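Side-chain contacts in trypanothione-dependent glyoxalase I (Leishmania major, PDB 2C21), which belongs to the glyoxalase/bleomycin resistance/dioxygenase superfamily and binds nickel(II) ions in a two-chain assembly of paired beta-alpha-beta-beta-beta modules: residues A[25-28]-A[33-36]; A[28-33]-A[81-86]. All blocks are in the same frame, centred on the assembly; numbering follows the deposited sequence.

Contact 1: residues A[25-28]-A[33-36]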
loop_
_atom_site.group_PDB
_atom_site.type_symbol
_atom_site.label_atom_id
_atom_site.label_comp_id
_atom_site.label_asym_id
_atom_site.label_seq_id
_atom_site.Cartn_x
_atom_site.Cartn_y
_atom_site.Cartn_z
ATOM N N PHE A 25 -5.288 -4.741 -16.495
ATOM C CA PHE A 25 -5.526 -3.415 -15.960
ATOM C C PHE A 25 -4.230 -2.727 -15.474
ATOM O O PHE A 25 -3.907 -1.630 -15.914
ATOM C CB PHE A 25 -6.536 -3.495 -14.814
ATOM C CG PHE A 25 -6.834 -2.169 -14.193
ATOM C CD1 PHE A 25 -7.763 -1.313 -14.770
ATOM C CD2 PHE A 25 -6.164 -1.765 -13.051
ATOM C CE1 PHE A 25 -8.031 -0.088 -14.213
ATOM C CE2 PHE A 25 -6.416 -0.536 -12.483
ATOM C CZ PHE A 25 -7.349 0.314 -13.063
ATOM N N TYR A 26 -3.489 -3.363 -14.571
ATOM C CA TYR A 26 -2.338 -2.700 -13.952
ATOM C C TYR A 26 -1.185 -2.493 -14.934
ATOM O O TYR A 26 -0.438 -1.523 -14.809
ATOM C CB TYR A 26 -1.884 -3.416 -12.653
ATOM C CG TYR A 26 -2.850 -3.189 -11.506
ATOM C CD1 TYR A 26 -2.891 -1.970 -10.842
ATOM C CD2 TYR A 26 -3.746 -4.178 -11.113
ATOM C CE1 TYR A 26 -3.811 -1.734 -9.804
ATOM C CE2 TYR A 26 -4.646 -3.966 -10.081
ATOM C CZ TYR A 26 -4.680 -2.750 -9.424
ATOM O OH TYR A 26 -5.595 -2.539 -8.400
ATOM N N THR A 27 -1.053 -3.373 -15.919
ATOM C CA THR A 27 -0.037 -3.196 -16.962
ATOM C C THR A 27 -0.493 -2.228 -18.061
ATOM O O THR A 27 0.125 -1.183 -18.263
ATOM C CB THR A 27 0.407 -4.559 -17.560
ATOM O OG1 THR A 27 -0.716 -5.230 -18.143
ATOM C CG2 THR A 27 0.984 -5.437 -16.468
ATOM N N GLU A 28 -1.576 -2.566 -18.755
ATOM C CA GLU A 28 -2.008 -1.784 -19.918
ATOM C C GLU A 28 -2.624 -0.437 -19.538
ATOM O O GLU A 28 -2.371 0.565 -20.209
ATOM C CB GLU A 28 -2.983 -2.575 -20.803
ATOM C CG GLU A 28 -2.403 -3.884 -21.355
ATOM C CD GLU A 28 -3.382 -4.613 -22.256
ATOM O OE1 GLU A 28 -4.511 -4.105 -22.444
ATOM O OE2 GLU A 28 -3.024 -5.703 -22.775
ATOM N N LYS A 33 4.705 -3.177 -14.584
ATOM C CA LYS A 33 5.159 -4.407 -15.208
ATOM C C LYS A 33 5.075 -5.545 -14.219
ATOM O O LYS A 33 5.220 -5.345 -13.019
ATOM C CB LYS A 33 6.592 -4.274 -15.745
ATOM C CG LYS A 33 7.661 -3.832 -14.732
ATOM C CD LYS A 33 9.039 -3.649 -15.413
ATOM C CE LYS A 33 10.187 -4.142 -14.504
ATOM N NZ LYS A 33 11.519 -4.084 -15.162
ATOM N N VAL A 34 4.858 -6.747 -14.741
ATOM C CA VAL A 34 4.878 -7.945 -13.901
ATOM C C VAL A 34 6.342 -8.212 -13.550
ATOM O O VAL A 34 7.181 -8.310 -14.432
ATOM C CB VAL A 34 4.288 -9.160 -14.645
ATOM C CG1 VAL A 34 4.418 -10.422 -13.790
ATOM C CG2 VAL A 34 2.829 -8.886 -15.006
ATOM N N LEU A 35 6.637 -8.296 -12.262
ATOM C CA LEU A 35 7.996 -8.547 -11.789
ATOM C C LEU A 35 8.264 -10.047 -11.578
ATOM O O LEU A 35 9.311 -10.558 -11.964
ATOM C CB LEU A 35 8.233 -7.789 -10.486
ATOM C CG LEU A 35 7.969 -6.280 -10.580
ATOM C CD1 LEU A 35 7.958 -5.643 -9.184
ATOM C CD2 LEU A 35 8.994 -5.608 -11.486
ATOM N N ARG A 36 7.319 -10.737 -10.948
ATOM C CA ARG A 36 7.441 -12.173 -10.732
ATOM C C ARG A 36 6.122 -12.772 -10.281
ATOM O O ARG A 36 5.246 -12.063 -9.796
ATOM C CB ARG A 36 8.539 -12.488 -9.695
ATOM C CG ARG A 36 8.250 -12.003 -8.307
ATOM C CD ARG A 36 9.463 -12.087 -7.405
ATOM N NE ARG A 36 9.230 -11.447 -6.108
ATOM C CZ ARG A 36 8.591 -12.016 -5.072
ATOM N NH1 ARG A 36 8.109 -13.247 -5.161
ATOM N NH2 ARG A 36 8.416 -11.338 -3.936
#
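The hydroxyl OG1 of Thr27, the residue whose methyl meets Val34, turns back onto its own helix, bonding to the carbonyl oxygen of Ile23 and, more weakly, to that of Lys24. With chi1 at 60°, OG1 sits between the backbone N and the carbonyl carbon, and CG2, anti to the carbonyl carbon, extends toward strand 33-40. The approach between the segments is purely apolar and slight. CG2 of Thr27 meets CG2 of Val34 at 4.2 Å, with the two side chains running askew of one another. The same methyl lies 4.5 Å from CA of Lys33, and about 82 Å² is buried in all. Lys33 is approached at its backbone; its CB points away from the helix.

The contact belongs to the beta-alpha-beta-beta-beta module of this superfamily, in which helix 19-29 follows strand 8-15 and a short turn returns the chain into strand 33-40, an outermost strand of the sheet within the chain. Leu50 of the adjacent strand 45-51 is touched by Thr27 and Val34 alike, so the helix packs on the strand next to 33-40 as well. Within the helix, Tyr26 and Phe25 take the buried side: CD2 of Phe25 stands 3.7 Å above the centre of one face of the Tyr26 ring, and Tyr26 OH bonds to Asp116. Farther along the strand, Leu35 and Arg36 both face Phe49 in a classic beta bulge, each making backbone hydrogen bonds with it.

Contact 2: residues A[28-33]-A[81-86]; sequences ERLGMK and IAIGVE
Ile83 of strand 78-85 meets Leu30 and Met32, which lie in the turn joining helix 19-29 to strand 33-40. The contact thus links the turn of one beta-alpha-beta-beta-beta module to the first strand of the next in the same chain.

Every contact across the two segments is apolar. The delta methyl of Ile83 is the meeting point, approached by both branches of Leu30, with CD1 and CD2 of that residue each 4.2 Å from Ile83 CD1. The nearest CA atoms, those of Leu30 and Ile83, are 9.0 Å apart, so side chains bridge the gap; the segments bury about 128 Å² in all, both sides summed. On the strand, CG1 of Ile83 lies anti to the carbonyl carbon (chi1 -63°), and the extended chi2 of 174° carries CD1 on toward the turn. Gly31, between the two turn residues, is the first to leave helical geometry and has a positive phi.

Polar and charged groups lie around this apolar patch. Arg29 NH1 makes a long salt bridge of 3.9 Å to Glu28 OE1, and Arg29 NH2 pairs with Asp94. The carbonyl oxygen of Leu30 is bonded by Tyr52 OH and by Arg7 NH1 of the second subunit; a strand of that subunit pairs with Ile81, Ala82 and Gly84 in an antiparallel ladder. The Ile83 side chain lies about 10 Å from a bound nickel, and His80 and Glu123, both nickel ligands, belong to the same sheet.

Met32 reaches across with a chain extended beyond CG, bringing its terminal CE to 3.7 Å from Ile83 CD1.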
loop_
_atom_site.group_PDB
_atom_site.type_symbol
_atom_site.label_atom_id
_atom_site.label_comp_id
_atom_site.label_asym_id
_atom_site.label_seq_id
_atom_site.Cartn_x
_atom_site.Cartn_y
_atom_site.Cartn_z
ATOM N N GLU A 28 -1.576 -2.566 -18.755
ATOM C CA GLU A 28 -2.008 -1.784 -19.918
ATOM C C GLU A 28 -2.624 -0.437 -19.538
ATOM O O GLU A 28 -2.371 0.565 -20.209
ATOM C CB GLU A 28 -2.983 -2.575 -20.803
ATOM C CG GLU A 28 -2.403 -3.884 -21.355
ATOM C CD GLU A 28 -3.382 -4.613 -22.256
ATOM O OE1 GLU A 28 -4.511 -4.105 -22.444
ATOM O OE2 GLU A 28 -3.024 -5.703 -22.775
ATOM N N ARG A 29 -3.421 -0.401 -18.474
ATOM C CA ARG A 29 -4.050 0.863 -18.063
ATOM C C ARG A 29 -3.136 1.723 -17.182
ATOM O O ARG A 29 -3.163 2.940 -17.294
ATOM C CB ARG A 29 -5.411 0.638 -17.380
ATOM C CG ARG A 29 -6.409 -0.216 -18.185
ATOM C CD ARG A 29 -7.199 0.569 -19.259
ATOM N NE ARG A 29 -6.347 1.245 -20.243
ATOM C CZ ARG A 29 -5.843 0.695 -21.351
ATOM N NH1 ARG A 29 -6.073 -0.574 -21.666
ATOM N NH2 ARG A 29 -5.084 1.427 -22.151
ATOM N N LEU A 30 -2.329 1.110 -16.315
ATOM C CA LEU A 30 -1.526 1.889 -15.362
ATOM C C LEU A 30 -0.018 1.952 -15.643
ATOM O O LEU A 30 0.678 2.779 -15.048
ATOM C CB LEU A 30 -1.824 1.438 -13.921
ATOM C CG LEU A 30 -3.161 1.980 -13.407
ATOM C CD1 LEU A 30 -3.640 1.277 -12.172
ATOM C CD2 LEU A 30 -3.057 3.480 -13.150
ATOM N N GLY A 31 0.482 1.099 -16.541
ATOM C CA GLY A 31 1.899 1.115 -16.937
ATOM C C GLY A 31 2.871 0.362 -16.028
ATOM O O GLY A 31 4.085 0.530 -16.144
ATOM N N MET A 32 2.354 -0.458 -15.118
ATOM C CA MET A 32 3.210 -1.296 -14.284
ATOM C C MET A 32 3.723 -2.461 -15.119
ATOM O O MET A 32 3.234 -2.704 -16.220
ATOM C CB MET A 32 2.452 -1.865 -13.087
ATOM C CG MET A 32 1.848 -0.840 -12.189
ATOM S SD MET A 32 1.140 -1.600 -10.726
ATOM C CE MET A 32 0.443 -0.138 -9.939
ATOM N N LYS A 33 4.705 -3.177 -14.584
ATOM C CA LYS A 33 5.159 -4.407 -15.208
ATOM C C LYS A 33 5.075 -5.545 -14.219
ATOM O O LYS A 33 5.220 -5.345 -13.019
ATOM C CB LYS A 33 6.592 -4.274 -15.745
ATOM C CG LYS A 33 7.661 -3.832 -14.732
ATOM C CD LYS A 33 9.039 -3.649 -15.413
ATOM C CE LYS A 33 10.187 -4.142 -14.504
ATOM N NZ LYS A 33 11.519 -4.084 -15.162
ATOM N N ILE A 81 -4.569 2.718 -2.920
ATOM C CA ILE A 81 -3.202 3.078 -3.255
ATOM C C ILE A 81 -3.237 4.336 -4.150
ATOM O O ILE A 81 -4.181 4.544 -4.920
ATOM C CB ILE A 81 -2.404 1.956 -3.978
ATOM C CG1 ILE A 81 -3.046 1.577 -5.313
ATOM C CG2 ILE A 81 -2.198 0.728 -3.047
ATOM C CD1 ILE A 81 -2.135 0.752 -6.224
ATOM N N ALA A 82 -2.206 5.160 -4.013
ATOM C CA ALA A 82 -2.077 6.388 -4.781
ATOM C C ALA A 82 -0.870 6.261 -5.670
ATOM O O ALA A 82 0.180 5.775 -5.237
ATOM C CB ALA A 82 -1.916 7.568 -3.849
ATOM N N ILE A 83 -1.026 6.716 -6.908
ATOM C CA ILE A 83 0.020 6.652 -7.904
ATOM C C ILE A 83 0.250 8.066 -8.434
ATOM O O ILE A 83 -0.699 8.730 -8.813
ATOM C CB ILE A 83 -0.382 5.689 -9.047
ATOM C CG1 ILE A 83 -0.546 4.254 -8.485
ATOM C CG2 ILE A 83 0.632 5.757 -10.211
ATOM C CD1 ILE A 83 -1.079 3.250 -9.494
ATOM N N GLY A 84 1.512 8.500 -8.435
ATOM C CA GLY A 84 1.915 9.779 -8.988
ATOM C C GLY A 84 2.158 9.717 -10.483
ATOM O O GLY A 84 2.958 8.896 -10.968
ATOM N N VAL A 85 1.489 10.604 -11.219
ATOM C CA VAL A 85 1.589 10.651 -12.668
ATOM C C VAL A 85 1.936 12.067 -13.143
ATOM O O VAL A 85 2.020 12.997 -12.334
ATOM C CB VAL A 85 0.289 10.144 -13.335
ATOM C CG1 VAL A 85 -0.022 8.722 -12.858
ATOM C CG2 VAL A 85 -0.891 11.077 -13.047
ATOM N N GLU A 86 2.157 12.209 -14.447
ATOM C CA GLU A 86 2.481 13.505 -15.050
ATOM C C GLU A 86 1.243 14.265 -15.522
ATOM O O GLU A 86 1.251 15.514 -15.583
ATOM C CB GLU A 86 3.425 13.324 -16.248
ATOM C CG GLU A 86 4.816 12.815 -15.879
ATOM C CD GLU A 86 5.798 12.861 -17.035
ATOM O OE1 GLU A 86 5.566 13.627 -17.997
ATOM O OE2 GLU A 86 6.812 12.131 -16.976
#

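The two contacts have centres 10 Å apart and begin from the same part of the chain: helix 19-29 and the turn after it. Contact 1 closes that turn locally, folding the helix against strand 33-40, whereas contact 2 runs 48 residues onward to strand 78-85, at one edge of the other sheet within the chain. Glu28 and Lys33 belong to both. The contacts also touch directly: Tyr26 O and Met32 N lie 3.0 Å apart and Phe25 O and Leu30 N 3.2 Å, both probable hydrogen bonds. The end of helix 19-29 and the turn after it thus touch both sheets of the chain, and each contact also touches the second subunit.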